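Local atomic coordinates of hydrolase, haloacid dehalogenase-like family (Porphyromonas gingivalis, PDB entry 2I6X), a protein that probably acts as a hydrolase of the haloacid dehalogenase (HAD) superfamily. Residues G164-P167 against E168-L171; S100-D104 against Y105-L109; D154-L157 against E158-A161. One frame throughout, in Å; residues are numbered along the deposited sequence.

Three local contacts illustrate how a Rossmann-like HAD domain builds its helix-strand units. From the N terminus, interaction 2 comes first and closes the turn between helix 92-101 and strand 106-111. Interaction 3 follows along consecutive turns of helix 153-163, and interaction 1 then closes the short connection from that helix into strand 170-173. The contacts run in series, none enclosing or crossing another. They nevertheless converge in space: Met165 of interaction 1 packs against Phe108 of interaction 2 and Met159 of interaction 3, while Pro167 rests on Ile160. Interactions 1 and 2 reach the same parallel sheet, where strand 7-10 lies between their two strands.

Interaction 1 of 3, residues G164-P167 against E168-L171; sequences GMKP and EETL
Pro167 and Glu168 lie at the start of a short 3-10 turn that carries the chain from helix 153-163 into strand 170-173, a helix-to-strand connection of the Rossmann-like HAD fold. Glu168 folds back over this turn. Its CG sits between the backbone N and the carbonyl carbon (chi1 74°), and a bend at chi2 brings Glu168 OE2 to 3.8 Å from Pro167 N, close beside CB of Lys166 as well.

Glu169 answers Lys166 twice. Glu169 N donates to Lys166 O at 2.9 Å, closing the turn, while the two extended side chains run side by side in the same direction, with Glu169 CG 4.1 Å from Lys166 CB. No salt bridge joins their ends. A water instead links Glu169 to the backbone of the same lysine, donating to Glu169 OE1 at 2.7 Å and accepting from Lys166 N at 3.0 Å.

Thr170 begins the strand, which pairs with strand 7-10, and completes the closure. Thr170 N donates to Pro167 O at 3.1 Å. The threonine methyl CG2 meets the selenium of Met165, a selenomethionine, and the two side chains cross at about a right angle. The buried hydroxyl bonds to Asn7 ND2 of strand 7-10, so the turn is tied to the adjoining strand of the sheet. The same hydroxyl also turns back to Lys166, and the example shows how one carbonyl oxygen can hold a compact turn together. Lys166 O takes its two hydrogen bonds from opposite faces of its plane: the Glu169 amide lies above one face, and Thr170 OG1, 48° out of the plane on the other, donates to Lys166 O at 2.6 Å.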
loop_
_atom_site.group_PDB
_atom_site.type_symbol
_atom_site.label_atom_id
_atom_site.label_comp_id
_atom_site.label_asym_id
_atom_site.label_seq_id
_atom_site.Cartn_x
_atom_site.Cartn_y
_atom_site.Cartn_z
ATOM N N GLY A 164 -3.628 -12.024 15.211
ATOM C CA GLY A 164 -4.724 -12.773 15.824
ATOM C C GLY A 164 -6.125 -12.349 15.400
ATOM O O GLY A 164 -7.097 -12.663 16.071
HETATM N N MSE A 165 -6.233 -11.636 14.289
HETATM C CA MSE A 165 -7.533 -11.238 13.762
HETATM C C MSE A 165 -8.297 -12.426 13.178
HETATM O O MSE A 165 -7.742 -13.245 12.430
HETATM C CB MSE A 165 -7.371 -10.138 12.711
HETATM C CG MSE A 165 -6.674 -10.592 11.433
HETATM SE SE MSE A 165 -6.460 -9.143 10.137
HETATM C CE MSE A 165 -5.338 -7.882 11.110
ATOM N N LYS A 166 -9.566 -12.532 13.557
ATOM C CA LYS A 166 -10.507 -13.439 12.895
ATOM C C LYS A 166 -11.015 -12.764 11.612
ATOM O O LYS A 166 -11.519 -11.628 11.660
ATOM C CB LYS A 166 -11.663 -13.778 13.837
ATOM C CG LYS A 166 -11.208 -14.427 15.129
ATOM C CD LYS A 166 -12.359 -14.961 15.944
ATOM C CE LYS A 166 -11.932 -15.171 17.383
ATOM N NZ LYS A 166 -13.010 -15.806 18.206
ATOM N N PRO A 167 -10.835 -13.425 10.453
ATOM C CA PRO A 167 -11.330 -12.847 9.182
ATOM C C PRO A 167 -12.808 -12.435 9.205
ATOM O O PRO A 167 -13.170 -11.387 8.668
ATOM C CB PRO A 167 -11.059 -13.954 8.154
ATOM C CG PRO A 167 -9.921 -14.733 8.749
ATOM C CD PRO A 167 -10.136 -14.710 10.240
ATOM N N GLU A 168 -13.670 -13.230 9.841
ATOM C CA GLU A 168 -15.076 -12.866 9.859
ATOM C C GLU A 168 -15.384 -11.687 10.783
ATOM O O GLU A 168 -16.512 -11.207 10.829
ATOM C CB GLU A 168 -15.971 -14.060 10.151
ATOM C CG GLU A 168 -15.959 -14.523 11.596
ATOM C CD GLU A 168 -14.912 -15.601 11.864
ATOM O OE1 GLU A 168 -15.201 -16.449 12.758
ATOM O OE2 GLU A 168 -13.832 -15.595 11.170
ATOM N N GLU A 169 -14.385 -11.211 11.508
ATOM C CA GLU A 169 -14.568 -10.038 12.349
ATOM C C GLU A 169 -13.796 -8.850 11.793
ATOM O O GLU A 169 -13.669 -7.821 12.445
ATOM C CB GLU A 169 -14.109 -10.332 13.769
ATOM C CG GLU A 169 -14.904 -11.428 14.466
ATOM C CD GLU A 169 -14.554 -11.532 15.939
ATOM O OE1 GLU A 169 -13.478 -11.026 16.336
ATOM O OE2 GLU A 169 -15.362 -12.106 16.707
ATOM N N THR A 170 -13.282 -9.000 10.584
ATOM C CA THR A 170 -12.372 -8.015 10.020
ATOM C C THR A 170 -12.926 -7.418 8.737
ATOM O O THR A 170 -13.404 -8.149 7.878
ATOM C CB THR A 170 -10.969 -8.643 9.759
ATOM O OG1 THR A 170 -10.517 -9.304 10.957
ATOM C CG2 THR A 170 -9.983 -7.589 9.367
ATOM N N LEU A 171 -12.856 -6.090 8.615
ATOM C CA LEU A 171 -13.211 -5.408 7.369
ATOM C C LEU A 171 -11.944 -5.051 6.591
ATOM O O LEU A 171 -11.062 -4.403 7.132
ATOM C CB LEU A 171 -14.066 -4.174 7.668
ATOM C CG LEU A 171 -14.448 -3.253 6.517
ATOM C CD1 LEU A 171 -15.293 -3.997 5.477
ATOM C CD2 LEU A 171 -15.196 -2.032 7.072
HETATM O O HOH W 1 -10.903 -10.790 15.657
#

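Interaction 2 of 3, residues S100-D104 against Y105-L109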
loop_
_atom_site.group_PDB
_atom_site.type_symbol
_atom_site.label_atom_id
_atom_site.label_comp_id
_atom_site.label_asym_id
_atom_site.label_seq_id
_atom_site.Cartn_x
_atom_site.Cartn_y
_atom_site.Cartn_z
ATOM N N SER A 100 -9.655 8.464 14.496
ATOM C CA SER A 100 -10.849 8.401 15.334
ATOM C C SER A 100 -11.299 6.971 15.603
ATOM O O SER A 100 -12.021 6.720 16.557
ATOM C CB SER A 100 -12.000 9.211 14.724
ATOM O OG SER A 100 -12.550 8.577 13.592
ATOM N N LEU A 101 -10.867 6.035 14.760
ATOM C CA LEU A 101 -11.299 4.662 14.877
ATOM C C LEU A 101 -10.512 3.885 15.917
ATOM O O LEU A 101 -10.941 2.825 16.334
ATOM C CB LEU A 101 -11.192 3.964 13.529
ATOM C CG LEU A 101 -12.182 4.383 12.448
ATOM C CD1 LEU A 101 -11.930 3.551 11.214
ATOM C CD2 LEU A 101 -13.597 4.198 12.922
ATOM N N ARG A 102 -9.364 4.409 16.345
ATOM C CA ARG A 102 -8.410 3.589 17.115
ATOM C C ARG A 102 -8.889 3.103 18.475
ATOM O O ARG A 102 -8.568 1.976 18.872
ATOM C CB ARG A 102 -7.034 4.244 17.264
ATOM C CG ARG A 102 -5.969 3.250 17.802
ATOM C CD ARG A 102 -5.211 2.486 16.700
ATOM N NE ARG A 102 -3.885 3.077 16.525
ATOM C CZ ARG A 102 -2.739 2.469 16.811
ATOM N NH1 ARG A 102 -2.737 1.217 17.248
ATOM N NH2 ARG A 102 -1.585 3.102 16.631
ATOM N N PRO A 103 -9.628 3.929 19.212
ATOM C CA PRO A 103 -10.046 3.357 20.475
ATOM C C PRO A 103 -11.089 2.237 20.353
ATOM O O PRO A 103 -11.238 1.458 21.285
ATOM C CB PRO A 103 -10.631 4.561 21.227
ATOM C CG PRO A 103 -10.158 5.770 20.482
ATOM C CD PRO A 103 -10.066 5.324 19.065
ATOM N N ASP A 104 -11.803 2.157 19.234
ATOM C CA ASP A 104 -12.921 1.216 19.120
ATOM C C ASP A 104 -12.586 -0.036 18.313
ATOM O O ASP A 104 -13.322 -1.000 18.330
ATOM C CB ASP A 104 -14.147 1.907 18.508
ATOM C CG ASP A 104 -14.749 2.992 19.419
ATOM O OD1 ASP A 104 -15.827 2.760 19.985
ATOM O OD2 ASP A 104 -14.167 4.090 19.562
ATOM N N TYR A 105 -11.484 0.002 17.586
ATOM C CA TYR A 105 -11.128 -1.051 16.641
ATOM C C TYR A 105 -9.642 -1.260 16.697
ATOM O O TYR A 105 -8.871 -0.338 17.048
ATOM C CB TYR A 105 -11.514 -0.675 15.187
ATOM C CG TYR A 105 -12.993 -0.493 15.009
ATOM C CD1 TYR A 105 -13.827 -1.597 14.804
ATOM C CD2 TYR A 105 -13.570 0.786 15.070
ATOM C CE1 TYR A 105 -15.193 -1.445 14.671
ATOM C CE2 TYR A 105 -14.956 0.962 14.945
ATOM C CZ TYR A 105 -15.768 -0.168 14.755
ATOM O OH TYR A 105 -17.145 -0.017 14.632
ATOM N N ARG A 106 -9.252 -2.471 16.326
ATOM C CA ARG A 106 -7.892 -2.758 15.989
ATOM C C ARG A 106 -7.700 -2.450 14.498
ATOM O O ARG A 106 -8.494 -2.890 13.662
ATOM C CB ARG A 106 -7.593 -4.206 16.324
ATOM C CG ARG A 106 -7.566 -4.451 17.811
ATOM C CD ARG A 106 -7.173 -5.874 18.116
ATOM N NE ARG A 106 -5.751 -6.137 17.899
ATOM C CZ ARG A 106 -5.264 -7.313 17.503
ATOM N NH1 ARG A 106 -6.087 -8.333 17.246
ATOM N NH2 ARG A 106 -3.954 -7.462 17.334
ATOM N N LEU A 107 -6.665 -1.672 14.184
ATOM C CA LEU A 107 -6.451 -1.126 12.859
ATOM C C LEU A 107 -5.138 -1.611 12.311
ATOM O O LEU A 107 -4.125 -1.606 13.003
ATOM C CB LEU A 107 -6.427 0.405 12.914
ATOM C CG LEU A 107 -7.686 1.058 13.474
ATOM C CD1 LEU A 107 -7.523 2.556 13.530
ATOM C CD2 LEU A 107 -8.941 0.652 12.674
ATOM N N PHE A 108 -5.160 -2.030 11.052
ATOM C CA PHE A 108 -3.998 -2.600 10.396
ATOM C C PHE A 108 -3.859 -2.045 8.987
ATOM O O PHE A 108 -4.837 -1.655 8.377
ATOM C CB PHE A 108 -4.118 -4.119 10.384
ATOM C CG PHE A 108 -4.306 -4.701 11.756
ATOM C CD1 PHE A 108 -3.201 -4.957 12.575
ATOM C CD2 PHE A 108 -5.588 -4.951 12.246
ATOM C CE1 PHE A 108 -3.375 -5.457 13.856
ATOM C CE2 PHE A 108 -5.761 -5.476 13.517
ATOM C CZ PHE A 108 -4.656 -5.727 14.322
ATOM N N LEU A 109 -2.625 -1.978 8.503
ATOM C CA LEU A 109 -2.362 -1.687 7.105
ATOM C C LEU A 109 -1.827 -2.949 6.410
ATOM O O LEU A 109 -0.918 -3.615 6.923
ATOM C CB LEU A 109 -1.381 -0.518 6.961
ATOM C CG LEU A 109 -1.182 0.060 5.547
ATOM C CD1 LEU A 109 -2.232 1.119 5.202
ATOM C CD2 LEU A 109 0.256 0.626 5.368
#
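Leu101 O receives Tyr105 N at 3.1 Å in a weak hydrogen bond, bent to 125° at the hydrogen, and also accepts from Asp104 N, so that the one carbonyl of Leu101 spans the turn between helix 92-101 and strand 106-111. The same oxygen lies at the edge of the Tyr105 ring, near its plane, whereas Asp104 O sits over one face. Tyr105 has CG beside its backbone N (chi1 -63°), which swings the ring back along the turn. There Tyr105 CD2 meets Leu101 CD2 at 4.0 Å, the two side chains slanting past each other.

Leu107, two residues along, wedges CD1 into the bend from the strand side, 3.9 Å from Leu101 CB and equally close, at 3.9 Å, to Arg102 CD. The arginine thus lends its aliphatic part to the leucine, while its guanidinium turns to a salt bridge with Asp138, whose carboxylate also accepts from Leu107 N.

Around this apolar patch, Leu101, Tyr105 and Leu107 all touch Ile8 of strand 7-10. Leu207 of helix 200-207 packs on Leu101 and Tyr105, and Phe108 and Leu109 reach strand 139-142, which borders strand 106-111 on the edge opposite strand 7-10.

Interaction 3 of 3, residues D154-L157 against E158-A161; sequences DIFL and EMIA
Phe156 and Met159 lie side by side and point the same way from helix 153-163, a pair three residues apart that shows how neighbouring turns of a helix combine into one buried surface. Met159 is a selenomethionine. Its CG is anti to the backbone N (chi1 173°), and a bend at chi3 turns the terminal methyl, Met159 CE, obliquely to the phenylalanine ring, 4.1 Å from Phe156 CD1.

Leu157 and Ile160 repeat the arrangement on a more exposed flank. They too run alongside each other, and the meeting is made by branch ends, Leu157 CD2 lying 4.2 Å from Ile160 CD1. Ile160 places CG1 beside its own backbone N (chi1 -62°), so that this carbon rests 3.2 Å from Phe156 O. Phe156 O already accepts from Ile160 N at 2.9 Å in a nearly straight bond (175°), one of four successive i to i+4 backbone bonds linking 154-157 to 158-161.

The extended Glu158 chain takes no part in these apolar pairs; its OE1 forms a salt bridge with Lys148.

Seen in the fold, the buried flank of the helix lies against strand 106-111, where Ile155, Phe156 and Met159 all touch Leu110. The Phe156 ring makes an edge-to-face contact with Phe172 of strand 170-173 and reaches helix 177-185 at Thr182 and Ala183, while Ile155 and Glu158 pack on Met146 of helix 143-146.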
loop_
_atom_site.group_PDB
_atom_site.type_symbol
_atom_site.label_atom_id
_atom_site.label_comp_id
_atom_site.label_asym_id
_atom_site.label_seq_id
_atom_site.Cartn_x
_atom_site.Cartn_y
_atom_site.Cartn_z
ATOM N N ASP A 154 -0.424 -16.262 1.311
ATOM C CA ASP A 154 0.605 -16.255 2.352
ATOM C C ASP A 154 0.706 -14.934 3.119
ATOM O O ASP A 154 0.857 -14.951 4.334
ATOM C CB ASP A 154 1.976 -16.828 1.925
ATOM C CG ASP A 154 2.634 -16.107 0.737
ATOM O OD1 ASP A 154 3.526 -16.768 0.137
ATOM O OD2 ASP A 154 2.319 -14.938 0.397
ATOM N N ILE A 155 0.557 -13.804 2.438
ATOM C CA ILE A 155 0.699 -12.517 3.124
ATOM C C ILE A 155 -0.508 -12.266 4.067
ATOM O O ILE A 155 -0.330 -11.805 5.196
ATOM C CB ILE A 155 0.978 -11.314 2.149
ATOM C CG1 ILE A 155 1.620 -10.142 2.941
ATOM C CG2 ILE A 155 -0.315 -10.928 1.316
ATOM C CD1 ILE A 155 1.961 -8.846 2.143
ATOM N N PHE A 156 -1.715 -12.600 3.618
ATOM C CA PHE A 156 -2.886 -12.620 4.501
ATOM C C PHE A 156 -2.708 -13.531 5.720
ATOM O O PHE A 156 -3.091 -13.155 6.849
ATOM C CB PHE A 156 -4.135 -13.021 3.731
ATOM C CG PHE A 156 -4.585 -11.976 2.719
ATOM C CD1 PHE A 156 -5.558 -11.039 3.053
ATOM C CD2 PHE A 156 -4.024 -11.935 1.446
ATOM C CE1 PHE A 156 -5.987 -10.068 2.123
ATOM C CE2 PHE A 156 -4.435 -10.961 0.484
ATOM C CZ PHE A 156 -5.415 -10.026 0.823
ATOM N N LEU A 157 -2.139 -14.718 5.495
ATOM C CA LEU A 157 -2.004 -15.688 6.564
ATOM C C LEU A 157 -0.963 -15.273 7.628
ATOM O O LEU A 157 -1.186 -15.475 8.825
ATOM C CB LEU A 157 -1.742 -17.101 6.004
ATOM C CG LEU A 157 -2.813 -17.700 5.059
ATOM C CD1 LEU A 157 -2.416 -19.095 4.646
ATOM C CD2 LEU A 157 -4.155 -17.790 5.699
ATOM N N GLU A 158 0.155 -14.690 7.190
ATOM C CA GLU A 158 1.137 -14.144 8.113
ATOM C C GLU A 158 0.477 -13.078 9.010
ATOM O O GLU A 158 0.608 -13.135 10.240
ATOM C CB GLU A 158 2.352 -13.588 7.363
ATOM C CG GLU A 158 3.517 -13.247 8.303
ATOM C CD GLU A 158 4.799 -12.795 7.590
ATOM O OE1 GLU A 158 5.043 -13.277 6.470
ATOM O OE2 GLU A 158 5.583 -11.986 8.152
HETATM N N MSE A 159 -0.260 -12.153 8.381
HETATM C CA MSE A 159 -1.036 -11.116 9.060
HETATM C C MSE A 159 -2.004 -11.654 10.126
HETATM O O MSE A 159 -1.987 -11.203 11.275
HETATM C CB MSE A 159 -1.804 -10.257 8.044
HETATM C CG MSE A 159 -2.758 -9.280 8.721
HETATM SE SE MSE A 159 -3.594 -7.994 7.511
HETATM C CE MSE A 159 -4.856 -9.242 6.643
ATOM N N ILE A 160 -2.847 -12.602 9.730
ATOM C CA ILE A 160 -3.733 -13.340 10.658
ATOM C C ILE A 160 -2.997 -13.950 11.841
ATOM O O ILE A 160 -3.375 -13.702 12.991
ATOM C CB ILE A 160 -4.557 -14.399 9.878
ATOM C CG1 ILE A 160 -5.474 -13.710 8.834
ATOM C CG2 ILE A 160 -5.344 -15.339 10.802
ATOM C CD1 ILE A 160 -6.042 -14.711 7.787
ATOM N N ALA A 161 -1.959 -14.753 11.575
ATOM C CA ALA A 161 -1.143 -15.343 12.637
ATOM C C ALA A 161 -0.535 -14.275 13.570
ATOM O O ALA A 161 -0.599 -14.404 14.796
ATOM C CB ALA A 161 -0.051 -16.217 12.049
#